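Local coordinates for CurM Sulfotransferase (Moorea producta, PDB 4GBM), which probably transfers a sulfonate group from PAPS to an intermediate of curacin biosynthesis, as the sulfotransferase domain of a polyketide synthase, at residues 81-86 with 260-265. The protein carries 2 engineered substitutions. Sequence-based numbering, arbitrary orientation.
Sequences LSYLGE and VHAASL. Engineered in segment 260-265: Ala262 (natural residue Gln), Ala263 (natural residue Lys). With ZN (zinc ion), chain B; ZN (zinc ion), chain C.
Val260 opens the contact with a loose apolar touch at its margin, its CG1 lying 4.3 Å from Leu84 CD1. His261 adds almost nothing to the pairing; with CG anti to the backbone N (chi1 169°), its NE2 binds a zinc ion that Asp269 also ligates. Engineered Ala262 works mainly through its carbonyl: Ala262 O accepts Leu84 N at 3.1 Å from above the carbonyl plane, while Ala262 CB meets Leu84 CG and the edge of the Tyr83 ring. At Ala263, also engineered, Ala263 O accepts Glu86 N at 2.8 Å, and Ala263 CB lies 3.3 Å from Glu86 OE2. The extended Glu86 side chain suits its place by ending in a carboxylate, whose OE1 binds a second zinc ion, 2.0 Å away; a water on that metal donates to OE2. Leu265 O accepts Gly85 N at 2.8 Å; glycine fits there because phi is positive and a CB would run into Leu81 CD1. Tyr83 offers Leu265 a broad face: Leu265 CD2 sits 3.9 Å from the centroid of the Tyr83 ring, almost on its normal, a CH-pi contact. An alanine in place of Tyr83 is likely to leave Leu265 CD2 without its aromatic partner. Three successive N-H groups, Leu84 to Glu86, thus join the loop between helices 72-78 and 87-96, with Glu86 the latter's N-cap, to the long connection between helices 228-239 and 297-305.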
loop_
_atom_site.group_PDB
_atom_site.type_symbol
_atom_site.label_atom_id
_atom_site.label_comp_id
_atom_site.label_asym_id
_atom_site.label_seq_id
_atom_site.Cartn_x
_atom_site.Cartn_y
_atom_site.Cartn_z
ATOM N N LEU A 81 -12.161 -9.689 5.025
ATOM C CA LEU A 81 -12.021 -8.240 4.880
ATOM C C LEU A 81 -13.366 -7.533 5.004
ATOM O O LEU A 81 -14.398 -8.089 4.618
ATOM C CB LEU A 81 -11.384 -7.911 3.525
ATOM C CG LEU A 81 -10.038 -8.554 3.170
ATOM C CD1 LEU A 81 -9.792 -8.446 1.673
ATOM C CD2 LEU A 81 -8.872 -7.955 3.957
ATOM N N SER A 82 -13.340 -6.305 5.526
ATOM C CA SER A 82 -14.543 -5.483 5.708
ATOM C C SER A 82 -15.261 -5.201 4.386
ATOM O O SER A 82 -16.491 -5.180 4.320
ATOM C CB SER A 82 -14.187 -4.165 6.395
ATOM O OG SER A 82 -13.802 -4.377 7.742
ATOM N N TYR A 83 -14.476 -4.981 3.340
ATOM C CA TYR A 83 -15.010 -4.776 2.002
ATOM C C TYR A 83 -14.625 -5.962 1.119
ATOM O O TYR A 83 -14.123 -6.974 1.622
ATOM C CB TYR A 83 -14.527 -3.435 1.440
ATOM C CG TYR A 83 -14.998 -2.253 2.268
ATOM C CD1 TYR A 83 -16.238 -1.658 2.023
ATOM C CD2 TYR A 83 -14.218 -1.748 3.308
ATOM C CE1 TYR A 83 -16.685 -0.582 2.784
ATOM C CE2 TYR A 83 -14.657 -0.673 4.075
ATOM C CZ TYR A 83 -15.887 -0.095 3.806
ATOM O OH TYR A 83 -16.324 0.968 4.560
ATOM N N LEU A 84 -14.860 -5.859 -0.184
ATOM C CA LEU A 84 -14.774 -7.038 -1.055
ATOM C C LEU A 84 -13.354 -7.509 -1.404
ATOM O O LEU A 84 -13.142 -8.700 -1.644
ATOM C CB LEU A 84 -15.635 -6.857 -2.313
ATOM C CG LEU A 84 -17.109 -6.493 -2.081
ATOM C CD1 LEU A 84 -17.803 -6.237 -3.410
ATOM C CD2 LEU A 84 -17.863 -7.557 -1.278
ATOM N N GLY A 85 -12.392 -6.588 -1.427
ATOM C CA GLY A 85 -10.978 -6.953 -1.608
ATOM C C GLY A 85 -10.684 -7.747 -2.869
ATOM O O GLY A 85 -9.953 -8.748 -2.842
ATOM N N GLU A 86 -11.226 -7.280 -3.988
ATOM C CA GLU A 86 -11.124 -8.010 -5.250
ATOM C C GLU A 86 -9.897 -7.663 -6.093
ATOM O O GLU A 86 -9.904 -7.880 -7.304
ATOM C CB GLU A 86 -12.397 -7.799 -6.070
ATOM C CG GLU A 86 -13.636 -8.361 -5.399
ATOM C CD GLU A 86 -14.883 -8.260 -6.245
ATOM O OE1 GLU A 86 -15.904 -8.827 -5.818
ATOM O OE2 GLU A 86 -14.860 -7.625 -7.326
ATOM N N VAL A 260 -18.014 -1.256 -9.054
ATOM C CA VAL A 260 -18.468 -1.333 -7.664
ATOM C C VAL A 260 -17.344 -0.856 -6.748
ATOM O O VAL A 260 -16.257 -1.435 -6.721
ATOM C CB VAL A 260 -18.943 -2.760 -7.290
ATOM C CG1 VAL A 260 -19.212 -2.882 -5.792
ATOM C CG2 VAL A 260 -20.203 -3.136 -8.089
ATOM N N HIS A 261 -17.625 0.222 -6.021
ATOM C CA HIS A 261 -16.658 0.865 -5.144
ATOM C C HIS A 261 -16.097 -0.096 -4.085
ATOM O O HIS A 261 -14.880 -0.135 -3.867
ATOM C CB HIS A 261 -17.314 2.107 -4.532
ATOM C CG HIS A 261 -16.546 2.726 -3.410
ATOM N ND1 HIS A 261 -16.998 2.705 -2.110
ATOM C CD2 HIS A 261 -15.380 3.413 -3.394
ATOM C CE1 HIS A 261 -16.142 3.348 -1.336
ATOM N NE2 HIS A 261 -15.151 3.779 -2.091
ATOM N N ALA A 262 -16.973 -0.894 -3.468
ATOM C CA ALA A 262 -16.565 -1.829 -2.417
ATOM C C ALA A 262 -15.580 -2.899 -2.904
ATOM O O ALA A 262 -14.846 -3.469 -2.106
ATOM C CB ALA A 262 -17.783 -2.478 -1.767
ATOM N N ALA A 263 -15.552 -3.137 -4.214
ATOM C CA ALA A 263 -14.698 -4.178 -4.794
ATOM C C ALA A 263 -13.195 -3.868 -4.736
ATOM O O ALA A 263 -12.383 -4.791 -4.654
ATOM C CB ALA A 263 -15.130 -4.493 -6.227
ATOM N N SER A 264 -12.826 -2.590 -4.762
ATOM C CA SER A 264 -11.403 -2.218 -4.714
ATOM C C SER A 264 -10.931 -1.897 -3.299
ATOM O O SER A 264 -9.767 -1.550 -3.091
ATOM C CB SER A 264 -11.101 -1.054 -5.665
ATOM O OG SER A 264 -11.159 -1.492 -7.012
ATOM N N LEU A 265 -11.838 -2.012 -2.333
ATOM C CA LEU A 265 -11.531 -1.703 -0.938
ATOM C C LEU A 265 -11.292 -2.982 -0.160
ATOM O O LEU A 265 -11.822 -4.037 -0.512
ATOM C CB LEU A 265 -12.675 -0.910 -0.299
ATOM C CG LEU A 265 -12.675 0.617 -0.386
ATOM C CD1 LEU A 265 -12.513 1.147 -1.818
ATOM C CD2 LEU A 265 -13.966 1.131 0.245
HETATM ZN ZN ZN B . -17.364 -8.491 -7.167
HETATM ZN ZN ZN C . -13.748 5.254 -1.509
HETATM O O HOH W 1 -17.120 -8.770 -9.130
#